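Local coordinates for glycoside transferase (Listeria monocytogenes, PDB 6R2M), which probably hydrolyses exopolysaccharide as an extracellular glycoside hydrolase, with transferase activity also possible, at residues 167-172 with 176-181; 101-106 with 131-136; 142-147 with 153-158; 159-164 with 209-214. All coordinates share one frame; numbering follows the deposited sequence.

Interaction 1: residues 167-172 with 176-181; sequences AMQQIN and KAYLPI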
# COMPACT_ATOMS: atom_id res chain seq x y z
N ALA A 167 2.46 4.67 -9.92
CA ALA A 167 3.17 5.87 -9.47
C ALA A 167 4.48 6.04 -10.21
O ALA A 167 4.87 7.16 -10.56
CB ALA A 167 3.41 5.80 -7.96
N MET A 168 5.18 4.94 -10.48
CA MET A 168 6.47 5.04 -11.16
C MET A 168 6.30 5.50 -12.60
O MET A 168 7.16 6.23 -13.12
CB MET A 168 7.20 3.70 -11.10
CG MET A 168 7.55 3.29 -9.70
SD MET A 168 8.29 1.66 -9.64
CE MET A 168 9.75 1.93 -10.65
N GLN A 169 5.21 5.11 -13.26
CA GLN A 169 4.97 5.59 -14.61
C GLN A 169 4.60 7.07 -14.61
O GLN A 169 4.94 7.79 -15.56
CB GLN A 169 3.89 4.75 -15.29
CG GLN A 169 4.28 3.29 -15.45
CD GLN A 169 3.13 2.40 -15.87
OE1 GLN A 169 1.96 2.72 -15.65
NE2 GLN A 169 3.45 1.25 -16.46
N GLN A 170 3.94 7.54 -13.55
CA GLN A 170 3.56 8.95 -13.46
C GLN A 170 4.77 9.88 -13.49
O GLN A 170 4.67 11.01 -13.98
CB GLN A 170 2.74 9.18 -12.19
CG GLN A 170 2.43 10.63 -11.93
CD GLN A 170 1.42 11.19 -12.92
OE1 GLN A 170 0.46 10.51 -13.28
NE2 GLN A 170 1.65 12.42 -13.38
N ILE A 171 5.91 9.43 -12.97
CA ILE A 171 7.11 10.25 -12.90
C ILE A 171 8.19 9.75 -13.86
O ILE A 171 9.33 10.19 -13.80
CB ILE A 171 7.63 10.36 -11.45
CG1 ILE A 171 8.51 11.60 -11.25
CG2 ILE A 171 8.31 9.08 -11.00
CD1 ILE A 171 7.76 12.90 -11.36
N ASN A 172 7.83 8.83 -14.77
CA ASN A 172 8.70 8.42 -15.88
C ASN A 172 10.06 7.89 -15.41
O ASN A 172 11.11 8.33 -15.88
CB ASN A 172 8.90 9.58 -16.86
CG ASN A 172 7.60 10.04 -17.46
OD1 ASN A 172 7.14 11.16 -17.20
ND2 ASN A 172 7.00 9.18 -18.27
N LYS A 176 15.10 0.80 -17.15
CA LYS A 176 15.90 -0.09 -16.31
C LYS A 176 15.34 -0.20 -14.90
O LYS A 176 15.59 -1.21 -14.23
CB LYS A 176 17.36 0.42 -16.26
CG LYS A 176 17.49 1.81 -15.66
CD LYS A 176 18.95 2.28 -15.61
CE LYS A 176 19.84 1.26 -14.91
NZ LYS A 176 21.21 1.80 -14.67
N ALA A 177 14.57 0.80 -14.46
CA ALA A 177 13.98 0.76 -13.13
C ALA A 177 13.03 -0.40 -12.96
O ALA A 177 12.77 -0.82 -11.83
CB ALA A 177 13.24 2.07 -12.84
N TYR A 178 12.51 -0.93 -14.06
CA TYR A 178 11.51 -1.98 -14.02
C TYR A 178 12.11 -3.37 -14.20
O TYR A 178 11.38 -4.37 -14.08
CB TYR A 178 10.45 -1.73 -15.10
CG TYR A 178 9.73 -0.41 -14.91
CD1 TYR A 178 8.56 -0.33 -14.17
CD2 TYR A 178 10.23 0.76 -15.47
CE1 TYR A 178 7.90 0.88 -14.00
CE2 TYR A 178 9.59 1.98 -15.30
CZ TYR A 178 8.42 2.02 -14.56
OH TYR A 178 7.75 3.21 -14.38
N LEU A 179 13.42 -3.46 -14.45
CA LEU A 179 14.04 -4.76 -14.62
C LEU A 179 13.79 -5.70 -13.45
O LEU A 179 13.55 -6.90 -13.70
CB LEU A 179 15.55 -4.62 -14.88
CG LEU A 179 16.25 -5.89 -15.37
CD1 LEU A 179 16.01 -6.05 -16.86
CD2 LEU A 179 17.74 -5.87 -15.09
N PRO A 180 13.82 -5.27 -12.18
CA PRO A 180 13.55 -6.23 -11.10
C PRO A 180 12.19 -6.90 -11.22
O PRO A 180 12.12 -8.13 -11.16
CB PRO A 180 13.67 -5.36 -9.83
CG PRO A 180 14.69 -4.32 -10.21
CD PRO A 180 14.39 -4.01 -11.66
N ILE A 181 11.12 -6.13 -11.42
CA ILE A 181 9.80 -6.75 -11.48
C ILE A 181 9.56 -7.45 -12.82
O ILE A 181 8.71 -8.35 -12.90
CB ILE A 181 8.71 -5.71 -11.16
CG1 ILE A 181 7.38 -6.37 -10.80
CG2 ILE A 181 8.54 -4.72 -12.30
CD1 ILE A 181 7.40 -7.19 -9.51

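Interaction 2: residues 101-106 with 131-136; sequences VDDFRI and ANTKKY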
# COMPACT_ATOMS: atom_id res chain seq x y z
N VAL A 101 7.43 3.13 -0.94
CA VAL A 101 6.06 2.65 -1.11
C VAL A 101 5.07 3.67 -0.54
O VAL A 101 3.98 3.87 -1.10
CB VAL A 101 5.90 1.25 -0.47
CG1 VAL A 101 6.21 1.25 1.06
CG2 VAL A 101 4.53 0.65 -0.78
N ASP A 102 5.44 4.33 0.55
CA ASP A 102 4.57 5.32 1.18
C ASP A 102 4.57 6.64 0.41
O ASP A 102 3.53 7.31 0.35
CB ASP A 102 4.98 5.54 2.64
CG ASP A 102 4.85 4.25 3.46
OD1 ASP A 102 3.96 3.44 3.16
OD2 ASP A 102 5.66 4.04 4.40
N ASP A 103 5.72 7.01 -0.20
CA ASP A 103 5.74 8.19 -1.06
C ASP A 103 4.83 7.98 -2.26
O ASP A 103 4.06 8.86 -2.63
CB ASP A 103 7.14 8.48 -1.58
CG ASP A 103 8.15 8.76 -0.50
OD1 ASP A 103 7.77 8.88 0.69
OD2 ASP A 103 9.34 8.89 -0.87
N PHE A 104 4.94 6.79 -2.89
CA PHE A 104 4.13 6.45 -4.05
C PHE A 104 2.64 6.54 -3.73
O PHE A 104 1.85 7.08 -4.50
CB PHE A 104 4.45 5.02 -4.53
CG PHE A 104 5.81 4.86 -5.16
CD1 PHE A 104 6.47 5.92 -5.76
CD2 PHE A 104 6.42 3.61 -5.13
CE1 PHE A 104 7.72 5.73 -6.34
CE2 PHE A 104 7.65 3.41 -5.70
CZ PHE A 104 8.31 4.48 -6.32
N ARG A 105 2.25 6.00 -2.58
CA ARG A 105 0.84 6.01 -2.20
C ARG A 105 0.34 7.43 -1.99
O ARG A 105 -0.74 7.79 -2.47
CB ARG A 105 0.63 5.18 -0.93
CG ARG A 105 -0.85 5.09 -0.57
CD ARG A 105 -1.04 4.35 0.74
NE ARG A 105 -0.51 2.98 0.68
CZ ARG A 105 0.62 2.59 1.24
NH1 ARG A 105 1.40 3.44 1.91
NH2 ARG A 105 0.99 1.32 1.14
N ILE A 106 1.12 8.26 -1.30
CA ILE A 106 0.68 9.62 -0.99
C ILE A 106 0.60 10.45 -2.27
O ILE A 106 -0.37 11.19 -2.47
CB ILE A 106 1.63 10.24 0.05
CG1 ILE A 106 1.30 9.65 1.43
CG2 ILE A 106 1.49 11.77 0.10
CD1 ILE A 106 2.39 9.84 2.49
N ALA A 131 9.21 13.68 -7.76
CA ALA A 131 10.48 13.92 -8.44
C ALA A 131 11.64 13.76 -7.48
O ALA A 131 12.68 13.17 -7.82
CB ALA A 131 10.47 15.31 -9.09
N ASN A 132 11.47 14.25 -6.25
CA ASN A 132 12.51 14.09 -5.24
C ASN A 132 12.71 12.63 -4.87
O ASN A 132 13.85 12.18 -4.68
CB ASN A 132 12.14 14.93 -4.02
CG ASN A 132 13.26 15.07 -3.05
OD1 ASN A 132 14.27 15.70 -3.33
ND2 ASN A 132 13.09 14.48 -1.86
N THR A 133 11.63 11.85 -4.76
CA THR A 133 11.76 10.43 -4.47
C THR A 133 12.52 9.70 -5.57
O THR A 133 13.40 8.87 -5.31
CB THR A 133 10.38 9.81 -4.29
OG1 THR A 133 9.76 10.35 -3.12
CG2 THR A 133 10.49 8.29 -4.16
N LYS A 134 12.17 9.98 -6.83
CA LYS A 134 12.87 9.37 -7.95
C LYS A 134 14.35 9.73 -7.96
O LYS A 134 15.20 8.90 -8.30
CB LYS A 134 12.21 9.80 -9.26
CG LYS A 134 12.95 9.38 -10.52
CD LYS A 134 12.22 9.91 -11.75
CE LYS A 134 13.08 9.91 -13.00
NZ LYS A 134 12.32 10.52 -14.11
N LYS A 135 14.67 10.97 -7.59
CA LYS A 135 16.05 11.45 -7.67
C LYS A 135 16.94 10.79 -6.61
O LYS A 135 18.06 10.34 -6.92
CB LYS A 135 16.09 12.97 -7.54
CG LYS A 135 17.49 13.57 -7.51
CD LYS A 135 17.43 15.09 -7.55
CE LYS A 135 18.82 15.69 -7.52
NZ LYS A 135 18.77 17.17 -7.43
N TYR A 136 16.47 10.71 -5.37
CA TYR A 136 17.33 10.33 -4.26
C TYR A 136 17.17 8.88 -3.81
O TYR A 136 18.15 8.27 -3.39
CB TYR A 136 17.09 11.26 -3.06
CG TYR A 136 17.68 12.63 -3.29
CD1 TYR A 136 19.04 12.83 -3.19
CD2 TYR A 136 16.87 13.70 -3.65
CE1 TYR A 136 19.60 14.08 -3.42
CE2 TYR A 136 17.42 14.96 -3.89
CZ TYR A 136 18.78 15.14 -3.77
OH TYR A 136 19.33 16.38 -4.00

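Interaction 3: residues 142-147 with 153-158; sequences VPVDFY and KKADTL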
# COMPACT_ATOMS: atom_id res chain seq x y z
N VAL A 142 17.37 3.09 -10.69
CA VAL A 142 16.59 1.95 -10.22
C VAL A 142 16.20 2.20 -8.77
O VAL A 142 17.09 2.43 -7.94
CB VAL A 142 17.38 0.63 -10.35
CG1 VAL A 142 16.52 -0.56 -9.96
CG2 VAL A 142 17.95 0.50 -11.77
N PRO A 143 14.92 2.13 -8.41
CA PRO A 143 14.54 2.49 -7.04
C PRO A 143 15.18 1.57 -6.01
O PRO A 143 15.38 0.38 -6.24
CB PRO A 143 13.01 2.35 -7.04
CG PRO A 143 12.71 1.44 -8.22
CD PRO A 143 13.76 1.78 -9.24
N VAL A 144 15.47 2.15 -4.84
CA VAL A 144 15.79 1.40 -3.64
C VAL A 144 14.81 1.84 -2.54
O VAL A 144 14.06 2.81 -2.71
CB VAL A 144 17.26 1.58 -3.20
CG1 VAL A 144 18.20 1.02 -4.27
CG2 VAL A 144 17.58 3.06 -2.95
N ASP A 145 14.82 1.12 -1.42
CA ASP A 145 13.71 1.24 -0.48
C ASP A 145 13.59 2.63 0.12
O ASP A 145 12.49 3.06 0.48
CB ASP A 145 13.85 0.23 0.65
CG ASP A 145 13.59 -1.19 0.20
OD1 ASP A 145 12.93 -1.38 -0.85
OD2 ASP A 145 14.07 -2.12 0.88
N PHE A 146 14.71 3.32 0.30
CA PHE A 146 14.68 4.56 1.05
C PHE A 146 15.96 5.33 0.82
O PHE A 146 16.94 4.81 0.28
CB PHE A 146 14.49 4.32 2.56
CG PHE A 146 15.57 3.51 3.19
CD1 PHE A 146 16.81 4.06 3.50
CD2 PHE A 146 15.34 2.18 3.51
CE1 PHE A 146 17.80 3.30 4.10
CE2 PHE A 146 16.33 1.41 4.11
CZ PHE A 146 17.55 1.98 4.41
N TYR A 147 15.90 6.59 1.20
CA TYR A 147 17.06 7.47 1.24
C TYR A 147 17.10 8.06 2.64
O TYR A 147 16.08 8.56 3.13
CB TYR A 147 16.96 8.57 0.18
CG TYR A 147 18.08 9.60 0.22
CD1 TYR A 147 19.34 9.28 -0.25
CD2 TYR A 147 17.85 10.88 0.71
CE1 TYR A 147 20.36 10.22 -0.23
CE2 TYR A 147 18.86 11.82 0.73
CZ TYR A 147 20.11 11.47 0.27
OH TYR A 147 21.13 12.40 0.28
N LYS A 153 22.56 8.80 2.72
CA LYS A 153 22.91 7.47 2.26
C LYS A 153 21.65 6.80 1.73
O LYS A 153 20.58 6.93 2.33
CB LYS A 153 23.51 6.62 3.39
CG LYS A 153 24.57 7.34 4.21
CD LYS A 153 25.99 7.02 3.75
CE LYS A 153 26.99 8.08 4.23
NZ LYS A 153 26.62 8.68 5.55
N LYS A 154 21.79 6.09 0.62
CA LYS A 154 20.69 5.34 0.03
C LYS A 154 20.66 3.91 0.58
O LYS A 154 21.68 3.35 0.98
CB LYS A 154 20.83 5.29 -1.50
CG LYS A 154 21.00 6.65 -2.19
CD LYS A 154 21.98 6.55 -3.36
CE LYS A 154 21.71 7.59 -4.44
NZ LYS A 154 20.94 8.76 -3.94
N ALA A 155 19.46 3.32 0.60
CA ALA A 155 19.34 1.90 0.90
C ALA A 155 20.06 1.07 -0.15
O ALA A 155 20.17 1.46 -1.32
CB ALA A 155 17.87 1.49 0.98
N ASP A 156 20.54 -0.11 0.25
CA ASP A 156 21.15 -1.02 -0.71
C ASP A 156 20.24 -2.19 -1.05
O ASP A 156 20.70 -3.18 -1.63
CB ASP A 156 22.51 -1.51 -0.20
CG ASP A 156 22.44 -2.12 1.18
OD1 ASP A 156 21.35 -2.56 1.61
OD2 ASP A 156 23.50 -2.18 1.85
N THR A 157 18.96 -2.11 -0.69
CA THR A 157 18.00 -3.14 -1.03
C THR A 157 16.83 -2.50 -1.77
O THR A 157 16.50 -1.33 -1.54
CB THR A 157 17.43 -3.87 0.21
OG1 THR A 157 16.84 -2.92 1.11
CG2 THR A 157 18.52 -4.61 0.94
N LEU A 158 16.19 -3.29 -2.63
CA LEU A 158 14.84 -2.99 -3.10
C LEU A 158 13.95 -4.16 -2.73
O LEU A 158 14.14 -5.27 -3.23
CB LEU A 158 14.79 -2.74 -4.60
CG LEU A 158 13.38 -2.61 -5.19
CD1 LEU A 158 12.68 -1.37 -4.63
CD2 LEU A 158 13.40 -2.59 -6.72

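Interaction 4: residues 159-164 with 209-214; sequences HLSYLN and MIDQML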
# COMPACT_ATOMS: atom_id res chain seq x y z
N HIS A 159 12.97 -3.91 -1.87
CA HIS A 159 11.91 -4.87 -1.65
C HIS A 159 10.85 -4.68 -2.73
O HIS A 159 10.30 -3.58 -2.87
CB HIS A 159 11.33 -4.70 -0.25
CG HIS A 159 12.24 -5.23 0.81
ND1 HIS A 159 13.42 -4.61 1.16
CD2 HIS A 159 12.16 -6.34 1.59
CE1 HIS A 159 14.03 -5.31 2.11
NE2 HIS A 159 13.28 -6.36 2.39
N LEU A 160 10.56 -5.74 -3.48
CA LEU A 160 9.64 -5.61 -4.61
C LEU A 160 8.24 -5.24 -4.15
O LEU A 160 7.46 -4.69 -4.95
CB LEU A 160 9.62 -6.90 -5.41
CG LEU A 160 10.97 -7.24 -6.05
CD1 LEU A 160 10.89 -8.57 -6.77
CD2 LEU A 160 11.37 -6.13 -7.00
N SER A 161 7.88 -5.54 -2.90
CA SER A 161 6.58 -5.16 -2.39
C SER A 161 6.42 -3.66 -2.23
O SER A 161 5.31 -3.19 -1.96
CB SER A 161 6.32 -5.86 -1.05
OG SER A 161 7.19 -5.35 -0.04
N TYR A 162 7.49 -2.89 -2.38
CA TYR A 162 7.44 -1.45 -2.32
C TYR A 162 7.12 -0.83 -3.68
O TYR A 162 6.95 0.39 -3.76
CB TYR A 162 8.77 -0.90 -1.81
CG TYR A 162 8.95 -0.85 -0.31
CD1 TYR A 162 8.21 -1.68 0.54
CD2 TYR A 162 9.85 0.04 0.26
CE1 TYR A 162 8.39 -1.62 1.93
CE2 TYR A 162 10.04 0.10 1.63
CZ TYR A 162 9.30 -0.72 2.46
OH TYR A 162 9.49 -0.64 3.82
N LEU A 163 7.03 -1.62 -4.75
CA LEU A 163 6.85 -1.05 -6.07
C LEU A 163 5.39 -0.68 -6.30
O LEU A 163 4.47 -1.44 -5.96
CB LEU A 163 7.31 -2.01 -7.16
CG LEU A 163 8.80 -2.37 -7.17
CD1 LEU A 163 9.06 -3.49 -8.17
CD2 LEU A 163 9.67 -1.19 -7.51
N ASN A 164 5.18 0.50 -6.86
CA ASN A 164 3.86 0.98 -7.24
C ASN A 164 4.01 1.36 -8.70
O ASN A 164 4.57 2.42 -9.01
CB ASN A 164 3.43 2.15 -6.35
CG ASN A 164 2.03 2.64 -6.64
OD1 ASN A 164 1.60 2.73 -7.79
ND2 ASN A 164 1.32 3.00 -5.58
N MET A 209 2.33 -13.10 3.20
CA MET A 209 1.49 -13.03 2.00
C MET A 209 1.01 -11.62 1.68
O MET A 209 0.58 -11.38 0.55
CB MET A 209 0.31 -13.99 2.13
CG MET A 209 0.72 -15.47 2.06
SD MET A 209 1.47 -15.92 0.46
CE MET A 209 -0.00 -16.02 -0.54
N ILE A 210 1.05 -10.68 2.64
CA ILE A 210 0.84 -9.28 2.27
C ILE A 210 1.89 -8.85 1.26
O ILE A 210 1.58 -8.29 0.21
CB ILE A 210 0.89 -8.36 3.51
CG1 ILE A 210 -0.26 -8.69 4.45
CG2 ILE A 210 0.87 -6.89 3.07
CD1 ILE A 210 -0.23 -7.83 5.73
N ASP A 211 3.16 -9.10 1.58
CA ASP A 211 4.23 -8.70 0.66
C ASP A 211 4.15 -9.48 -0.65
O ASP A 211 4.30 -8.90 -1.73
CB ASP A 211 5.58 -8.89 1.34
CG ASP A 211 5.65 -8.17 2.68
OD1 ASP A 211 4.97 -7.13 2.81
OD2 ASP A 211 6.37 -8.64 3.58
N GLN A 212 3.85 -10.78 -0.57
CA GLN A 212 3.71 -11.58 -1.78
C GLN A 212 2.59 -11.04 -2.67
O GLN A 212 2.75 -10.99 -3.90
CB GLN A 212 3.47 -13.04 -1.44
CG GLN A 212 4.67 -13.74 -0.76
CD GLN A 212 5.80 -14.04 -1.74
OE1 GLN A 212 5.54 -14.44 -2.86
NE2 GLN A 212 7.05 -13.85 -1.31
N MET A 213 1.45 -10.65 -2.09
CA MET A 213 0.35 -10.16 -2.92
C MET A 213 0.73 -8.84 -3.57
O MET A 213 0.39 -8.59 -4.73
CB MET A 213 -0.93 -9.97 -2.09
CG MET A 213 -1.66 -11.26 -1.72
SD MET A 213 -1.94 -12.39 -3.08
CE MET A 213 -2.72 -11.30 -4.29
N LEU A 214 1.45 -7.98 -2.85
CA LEU A 214 1.85 -6.71 -3.45
C LEU A 214 2.80 -6.93 -4.62
O LEU A 214 2.71 -6.25 -5.64
CB LEU A 214 2.47 -5.80 -2.39
CG LEU A 214 1.44 -5.25 -1.38
CD1 LEU A 214 2.16 -4.60 -0.22
CD2 LEU A 214 0.51 -4.26 -2.08
O HOH W 1 5.75 -4.32 1.96
O HOH W 2 1.91 -3.60 -5.76

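Interaction 1: residues 167-172 with 176-181
A Met-aromatic contact between Met-168 and Tyr-178 lies where the helix 165-170 ends in a Schellman motif. Asn-172, with positive phi, is its C-prime residue; its N bonds to Gln-169 O, and Tyr-173 N reaches back to Met-168 O. The side chains of Met-168 and Tyr-178 approach from opposite directions. The thioether runs out straight from CB and then turns at the sulfur (chi3 61°), which brings its methyl over one ring face: Met-168 CE is 4.3 Å from the centroid of the Tyr-178 ring, 23° off the normal and displaced toward the hydroxyl end of the rim. The sulfur stands off obliquely, with Met-168 SD 5.2 Å from that centroid, and the methyl makes the closer approach as a CH-pi contact. The same methyl also meets Ala-177 CB, 4.1 Å from Met-168 CE. Beyond that end of the ring the phenol oxygen lies against the helix backbone, Tyr-178 OH 3.2 Å from Met-168 C and 3.4 Å from Met-168 CB. Gln-169 passes at about a right angle to the tyrosine, its CG 3.6 Å from Tyr-178 OH. Further packing surrounds this largely buried contact: Met-168 also touches Phe-104 of helix 100-116 and Pro-143 of strand 142-143, while Tyr-178 reaches Glu-222 of helix 209-223.

Interaction 2: residues 101-106 with 131-136
Asp-103 and Thr-133 point at each other across the gap between helices 100-116 and 120-136, which follow one another in the chain and run in roughly opposite directions here. The CA atoms of Asp-103 and Thr-133, 7.3 Å apart, are the nearest across the two segments. The two side chains meet at an angle, and the threonine hydroxyl comes down on the carboxylate from above its plane, 39° out of it, with Thr-133 OG1 donating to Asp-103 OD2 over 2.7 Å. On Thr-133 the hydroxyl is anti to the carbonyl carbon (chi1 -66°), a rotation that presents OG1 to the acid and also turns the methyl toward the neighbouring helix. That methyl, Thr-133 CG2, is 3.5 Å from Asp-103 OD2 and makes a looser, oblique approach to the ring of Phe-104, 4.4 Å from Phe-104 CE1. One turn of helix 100-116 thus offers a polar and an aromatic group to the two branches of one threonine. Asp-102 and Arg-105 pair on another side of this helix, toward helix 50-62. Phe-104 goes on to pack against Ala-167 and Met-168 of helix 165-170. Asn-98 ND2 is a second hydrogen-bond partner of Asp-103 OD2, so this buried oxygen is gripped by two neutral donors; donation to it should largely set the rotation of the threonine hydroxyl, although a weak bond to Ile-129 O competes.

Interaction 3: residues 142-147 with 153-158
Val-144 to Tyr-147 run antiparallel to Lys-153 to Leu-158, the two arms of an irregular beta hairpin. Before the arms join, Pro-143 sets its carbonyl against leucine, with Pro-143 O 3.6 Å from Leu-158 CB. Val-144 then lies against two backbone carbonyls, its CB 3.4 Å from Thr-157 O and 3.5 Å from Ala-155 O. At Asp-145 both backbone and side chain take hold of Thr-157: Asp-145 N donates to Thr-157 O (3.0 Å), and the threonine hydroxyl answers from above the carboxylate plane, Thr-157 OG1 to Asp-145 OD2 being 2.9 Å. His-159 ND1 is a further partner of that carboxylate oxygen. Phe-146 accepts a nearly straight bond from Ala-155 N at its carbonyl (2.9 Å, 171°). With chi1 at 60° its ring folds back across the hairpin, and Ala-155 CB sits squarely over the face, 3.4 Å from the Phe-146 ring centroid and 7° off the normal. Tyr-147 closes the run as a non-hydrogen-bonded pair with Lys-154, whose ammonium continues to Tyr-136 O. Lys-154 CG lies at the edge of the tyrosine ring, in its plane, 3.7 Å from Tyr-147 CD1.

Interaction 4: residues 159-164 with 209-214
Ser-161 nestles against the first turns of helix 209-223, meeting Asp-211 and Leu-214 one helical turn apart. Its small side chain lets the backbones come close: the CA atoms of Ser-161 and Leu-214 are 5.1 Å apart. Ser-161 CB rests on the helix backbone, 3.7 Å from Asp-211 O. With chi1 at 68° the hydroxyl sits between its own backbone N and carbonyl carbon, and Ser-161 OG stays 4.0 Å from Asp-211 OD1. No direct bond follows; instead one water spans the gap, 2.7 Å from Ser-161 OG and donating to Asp-211 OD1 at 3.0 Å. Leu-214 runs out extended (chi2 168°), passing alongside the serine so that Leu-214 CD1 is 3.9 Å from Ser-161 O. A second water lies 2.8 Å from Leu-214 O and probably donates to it, with a long, weak link to Leu-163 O. Asn-164 is the N-cap of helix 165-170, its OD1 bonded to Ala-167 N. Here the 3-10 turn that leads into this capped helix packs on helix 209-223, consistent with the (alpha/alpha)6 barrel of family 8 glycoside hydrolases, to which this protein probably belongs.

From the N terminus, interaction 2 comes first, closing the connection between helices 100-116 and 120-136. Interaction 3 follows as a separate short hairpin, tied to the end of helix 120-136. Interaction 4 then closes a loop of 44 residues between 159-164 and helix 209-223, and interaction 1, itself a tight closure across three residues, is nested inside it; none of the four cross. In space they converge: Lys-134 NZ reaches the carbonyls of Ile-171 and Asn-172, the hairpin's aspartate reaches the start of 159-164, and Leu-163 packs against Met-168, Ile-181, Pro-143 and Leu-158, joining hairpin, 3-10 turn and helices.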